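Local coordinates for ABC-type transport auxiliary lipoprotein component domain-containing protein (Xanthomonas campestris pv. campestris, PDB 2IQI) that is of unknown function but probably serves as a lipoprotein accessory component of an ABC-type transport system, at residues A[121-125]-A[161-166]; A[140-146]-A[172-176]. All blocks are in the same frame, centred on the assembly; numbering follows the deposited sequence.

Interaction 1: residues A[121-125]-A[161-166]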
# COMPACT_ATOMS: atom_id res chain seq x y z
N ALA A 121 -15.62 -3.92 4.54
CA ALA A 121 -14.80 -2.95 3.81
C ALA A 121 -13.38 -3.50 3.67
O ALA A 121 -12.78 -3.94 4.65
CB ALA A 121 -14.80 -1.61 4.52
N ALA A 122 -12.85 -3.48 2.44
CA ALA A 122 -11.44 -3.81 2.24
C ALA A 122 -10.62 -2.67 2.83
O ALA A 122 -10.78 -1.54 2.44
CB ALA A 122 -11.12 -3.98 0.79
N THR A 123 -9.76 -3.01 3.78
CA THR A 123 -9.14 -2.07 4.64
C THR A 123 -7.62 -2.24 4.65
O THR A 123 -7.09 -3.32 4.96
CB THR A 123 -9.69 -2.25 6.07
OG1 THR A 123 -11.09 -1.96 6.05
CG2 THR A 123 -9.00 -1.33 7.09
N ILE A 124 -6.92 -1.15 4.34
CA ILE A 124 -5.49 -1.15 4.43
C ILE A 124 -5.14 -0.03 5.35
O ILE A 124 -5.57 1.09 5.16
CB ILE A 124 -4.83 -0.98 3.04
CG1 ILE A 124 -5.31 -2.08 2.09
CG2 ILE A 124 -3.37 -1.18 3.15
CD1 ILE A 124 -4.77 -1.97 0.73
N GLU A 125 -4.39 -0.36 6.39
CA GLU A 125 -3.78 0.65 7.23
C GLU A 125 -2.28 0.40 7.29
O GLU A 125 -1.85 -0.74 7.56
CB GLU A 125 -4.39 0.65 8.61
CG GLU A 125 -3.56 1.41 9.65
CD GLU A 125 -4.20 1.40 11.05
OE1 GLU A 125 -5.32 0.81 11.20
OE2 GLU A 125 -3.60 2.01 11.99
N ALA A 161 -12.94 -4.71 -4.12
CA ALA A 161 -12.77 -3.59 -3.18
C ALA A 161 -11.27 -3.38 -2.79
O ALA A 161 -10.82 -2.27 -2.58
CB ALA A 161 -13.65 -3.78 -1.94
N PHE A 162 -10.52 -4.47 -2.72
CA PHE A 162 -9.13 -4.40 -2.36
C PHE A 162 -8.32 -3.73 -3.48
O PHE A 162 -7.37 -3.02 -3.21
CB PHE A 162 -8.61 -5.79 -2.08
CG PHE A 162 -8.59 -6.17 -0.62
CD1 PHE A 162 -7.74 -5.51 0.28
CD2 PHE A 162 -9.36 -7.25 -0.17
CE1 PHE A 162 -7.69 -5.87 1.64
CE2 PHE A 162 -9.29 -7.65 1.17
CZ PHE A 162 -8.46 -6.96 2.09
N GLU A 163 -8.70 -3.94 -4.73
CA GLU A 163 -8.09 -3.22 -5.82
C GLU A 163 -8.30 -1.69 -5.64
O GLU A 163 -7.37 -0.88 -5.80
CB GLU A 163 -8.70 -3.69 -7.13
CG GLU A 163 -7.74 -3.62 -8.29
CD GLU A 163 -8.39 -3.90 -9.60
OE1 GLU A 163 -8.01 -4.87 -10.27
OE2 GLU A 163 -9.30 -3.13 -9.98
N GLN A 164 -9.52 -1.31 -5.28
CA GLN A 164 -9.84 0.07 -5.04
C GLN A 164 -9.00 0.64 -3.86
O GLN A 164 -8.44 1.76 -3.99
CB GLN A 164 -11.33 0.22 -4.79
CG GLN A 164 -12.27 0.09 -6.00
CD GLN A 164 -13.69 -0.31 -5.56
OE1 GLN A 164 -14.31 -1.20 -6.14
NE2 GLN A 164 -14.20 0.32 -4.52
N ALA A 165 -8.88 -0.11 -2.75
CA ALA A 165 -8.11 0.34 -1.58
C ALA A 165 -6.61 0.41 -1.88
O ALA A 165 -5.91 1.35 -1.46
CB ALA A 165 -8.35 -0.56 -0.40
N LEU A 166 -6.13 -0.59 -2.62
CA LEU A 166 -4.76 -0.61 -3.02
C LEU A 166 -4.47 0.58 -3.86
O LEU A 166 -3.44 1.22 -3.64
CB LEU A 166 -4.43 -1.84 -3.86
CG LEU A 166 -3.69 -2.90 -3.09
CD1 LEU A 166 -3.99 -4.28 -3.68
CD2 LEU A 166 -2.23 -2.54 -3.07

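Interaction 2: residues A[140-146]-A[172-176]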
# COMPACT_ATOMS: atom_id res chain seq x y z
N ALA A 140 10.04 12.46 7.59
CA ALA A 140 8.66 12.51 8.06
C ALA A 140 8.07 11.11 8.06
O ALA A 140 8.68 10.14 7.58
CB ALA A 140 7.82 13.40 7.18
N SER A 141 6.87 11.02 8.61
CA SER A 141 6.23 9.77 8.88
C SER A 141 4.77 10.10 8.76
O SER A 141 4.39 11.23 9.06
CB SER A 141 6.55 9.31 10.29
OG SER A 141 6.36 7.90 10.41
N ARG A 142 3.96 9.14 8.31
CA ARG A 142 2.54 9.34 8.15
C ARG A 142 1.79 8.03 8.09
O ARG A 142 2.16 7.11 7.37
CB ARG A 142 2.22 10.15 6.90
CG ARG A 142 0.74 10.35 6.77
CD ARG A 142 0.32 11.21 5.64
NE ARG A 142 0.62 12.60 5.89
CZ ARG A 142 0.28 13.58 5.06
NH1 ARG A 142 -0.42 13.32 3.95
NH2 ARG A 142 0.61 14.83 5.36
N THR A 143 0.69 7.97 8.83
CA THR A 143 -0.23 6.84 8.79
C THR A 143 -1.28 7.09 7.72
O THR A 143 -1.82 8.17 7.64
CB THR A 143 -0.84 6.65 10.16
OG1 THR A 143 0.20 6.23 11.04
CG2 THR A 143 -1.93 5.60 10.16
N PHE A 144 -1.50 6.09 6.87
CA PHE A 144 -2.52 6.13 5.82
C PHE A 144 -3.50 5.03 6.12
O PHE A 144 -3.06 3.90 6.30
CB PHE A 144 -1.88 5.86 4.44
CG PHE A 144 -0.95 6.95 3.97
CD1 PHE A 144 -1.42 8.00 3.20
CD2 PHE A 144 0.41 6.92 4.31
CE1 PHE A 144 -0.55 9.00 2.77
CE2 PHE A 144 1.28 7.90 3.88
CZ PHE A 144 0.80 8.95 3.09
N THR A 145 -4.80 5.33 6.15
CA THR A 145 -5.85 4.32 6.32
C THR A 145 -6.83 4.45 5.17
O THR A 145 -7.40 5.51 4.97
CB THR A 145 -6.71 4.51 7.64
OG1 THR A 145 -5.87 4.84 8.75
CG2 THR A 145 -7.46 3.25 7.98
N VAL A 146 -7.10 3.37 4.46
CA VAL A 146 -8.12 3.42 3.46
C VAL A 146 -9.09 2.27 3.67
O VAL A 146 -8.66 1.14 3.92
CB VAL A 146 -7.50 3.35 2.08
CG1 VAL A 146 -8.56 3.14 1.02
CG2 VAL A 146 -6.74 4.62 1.79
N GLU A 172 -1.89 7.82 -2.53
CA GLU A 172 -1.61 8.73 -1.45
C GLU A 172 -0.13 8.62 -1.06
O GLU A 172 0.47 9.60 -0.62
CB GLU A 172 -2.55 8.47 -0.26
CG GLU A 172 -3.99 8.98 -0.46
CD GLU A 172 -5.00 8.56 0.68
OE1 GLU A 172 -4.60 8.31 1.87
OE2 GLU A 172 -6.23 8.51 0.36
N LEU A 173 0.45 7.45 -1.24
CA LEU A 173 1.83 7.24 -0.83
C LEU A 173 2.80 7.93 -1.76
O LEU A 173 3.67 8.67 -1.35
CB LEU A 173 2.16 5.76 -0.82
CG LEU A 173 1.87 5.03 0.47
CD1 LEU A 173 1.88 3.49 0.29
CD2 LEU A 173 2.97 5.52 1.38
N VAL A 174 2.61 7.64 -3.04
CA VAL A 174 3.43 8.17 -4.06
C VAL A 174 3.49 9.70 -3.97
O VAL A 174 4.59 10.29 -4.06
CB VAL A 174 2.94 7.69 -5.40
CG1 VAL A 174 3.48 8.54 -6.53
CG2 VAL A 174 3.37 6.25 -5.59
N GLY A 175 2.34 10.33 -3.75
CA GLY A 175 2.22 11.76 -3.84
C GLY A 175 2.85 12.34 -2.62
O GLY A 175 3.44 13.41 -2.66
N TRP A 176 2.77 11.63 -1.51
CA TRP A 176 3.30 12.17 -0.27
C TRP A 176 4.79 11.99 -0.24
O TRP A 176 5.48 12.75 0.41
CB TRP A 176 2.66 11.47 0.91
CG TRP A 176 3.23 11.76 2.18
CD1 TRP A 176 2.88 12.79 3.02
CD2 TRP A 176 4.22 11.00 2.86
NE1 TRP A 176 3.63 12.73 4.18
CE2 TRP A 176 4.47 11.64 4.10
CE3 TRP A 176 4.96 9.85 2.54
CZ2 TRP A 176 5.41 11.15 5.01
CZ3 TRP A 176 5.90 9.37 3.46
CH2 TRP A 176 6.11 10.02 4.67
O HOH W 1 -5.08 8.01 4.53

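Interaction 1: residues A[121-125]-A[161-166]
Strand 121-125 and helix 161-166 run the same way, their axes 31° apart and 7.5 Å from each other at the closest, with Ala122 and Phe162 nearest in backbone register (CA to CA 5.2 Å). The CB of Ala122 stands over one face of the Phe162 ring, 3.7 Å from the centroid and 13° off the ring normal, a CH-pi contact centred on the ring. The same methyl meets the helix backbone at Phe162 N, and the CB of Ala161 lies 3.7 Å from Ala122 CB. Phe162 is further enclosed by aromatic neighbours, Trp65 edge-to-face and Phe110 with its plane nearly parallel.

Further along, Ile124 carries CG1 beside its own backbone N (chi1 -56°) and extends through it, so that CD1 reaches the helix between Ala165 and Leu166, 4.0 Å from Ala165 CB and 4.1 Å from Leu166 CG. Thr123, between Ala122 and Ile124 in the strand, turns the root of its side chain away from the helix and touches Arg109 and Ala147 of adjoining strands. These two segments therefore meet through buried, essentially apolar packing, without a hydrogen bond between them, and alanines on both sides permit the close approach.

Interaction 2: residues A[140-146]-A[172-176]
Phe144 and Trp176 form the aromatic centre of a helix-on-sheet layer, in which helix 155-185 packs on the antiparallel strand pair 121-132 and 137-149, running roughly along it. The local axes of 140-146 and 172-176 are 10.5 Å apart and run in roughly opposite directions.

The aromatic pair is T-shaped: Phe144 turns its edge toward the face of the indole, with planes at 79° and the centroids of the Phe144 ring and the Trp176 five-membered ring 5.5 Å apart. Phe144 CZ leads, meeting Trp176 CB and CG. With Trp176 CG anti to its own backbone N (chi1 171°), the indole is carried toward the strand, where its benzo edge meets the backbone of Ala140 and Ser141, and CZ2 lies 3.9 Å from Ala140 CB.

Apolar and CH-pi contacts extend this pair. Leu173 packs over a face of the Phe144 ring, its CD2 3.8 Å from Phe144 CE2. Arg142 lays its aliphatic chain along the indole face, with CD over the five-membered ring; a bend at chi3 then brings the guanidinium round so that its face covers Trp176 CD1, although the two planes remain 41° apart.

Polar contacts gather at Glu172. Its OE2 accepts a hydrogen bond from Gln168 NE2, one turn earlier in the helix, while OE1 approaches the rim of the Phe144 ring close to the ring plane. A water bridges the two segments, accepting from Thr145 N at 3.1 Å and donating to Glu172 OE1 at 2.7 Å.

From the N terminus, the chain enters strand 121-132 at the first half of interaction 1, turns back through strand 137-149, which supplies the first half of interaction 2, and then enters helix 155-185. Residues 161-166 of that helix close interaction 1 over 35 intervening residues; 172-176 close interaction 2 over 25. The segments alternate along the sequence, so the two loops cross rather than nest. One long helix is thereby fixed at two points to neighbouring antiparallel strands. The contacts meet at Val146, whose N probably hydrogen-bonds to Ile124 O (2.8 Å) and whose CG1 packs on Ala165, joining both into one helix-sheet interface.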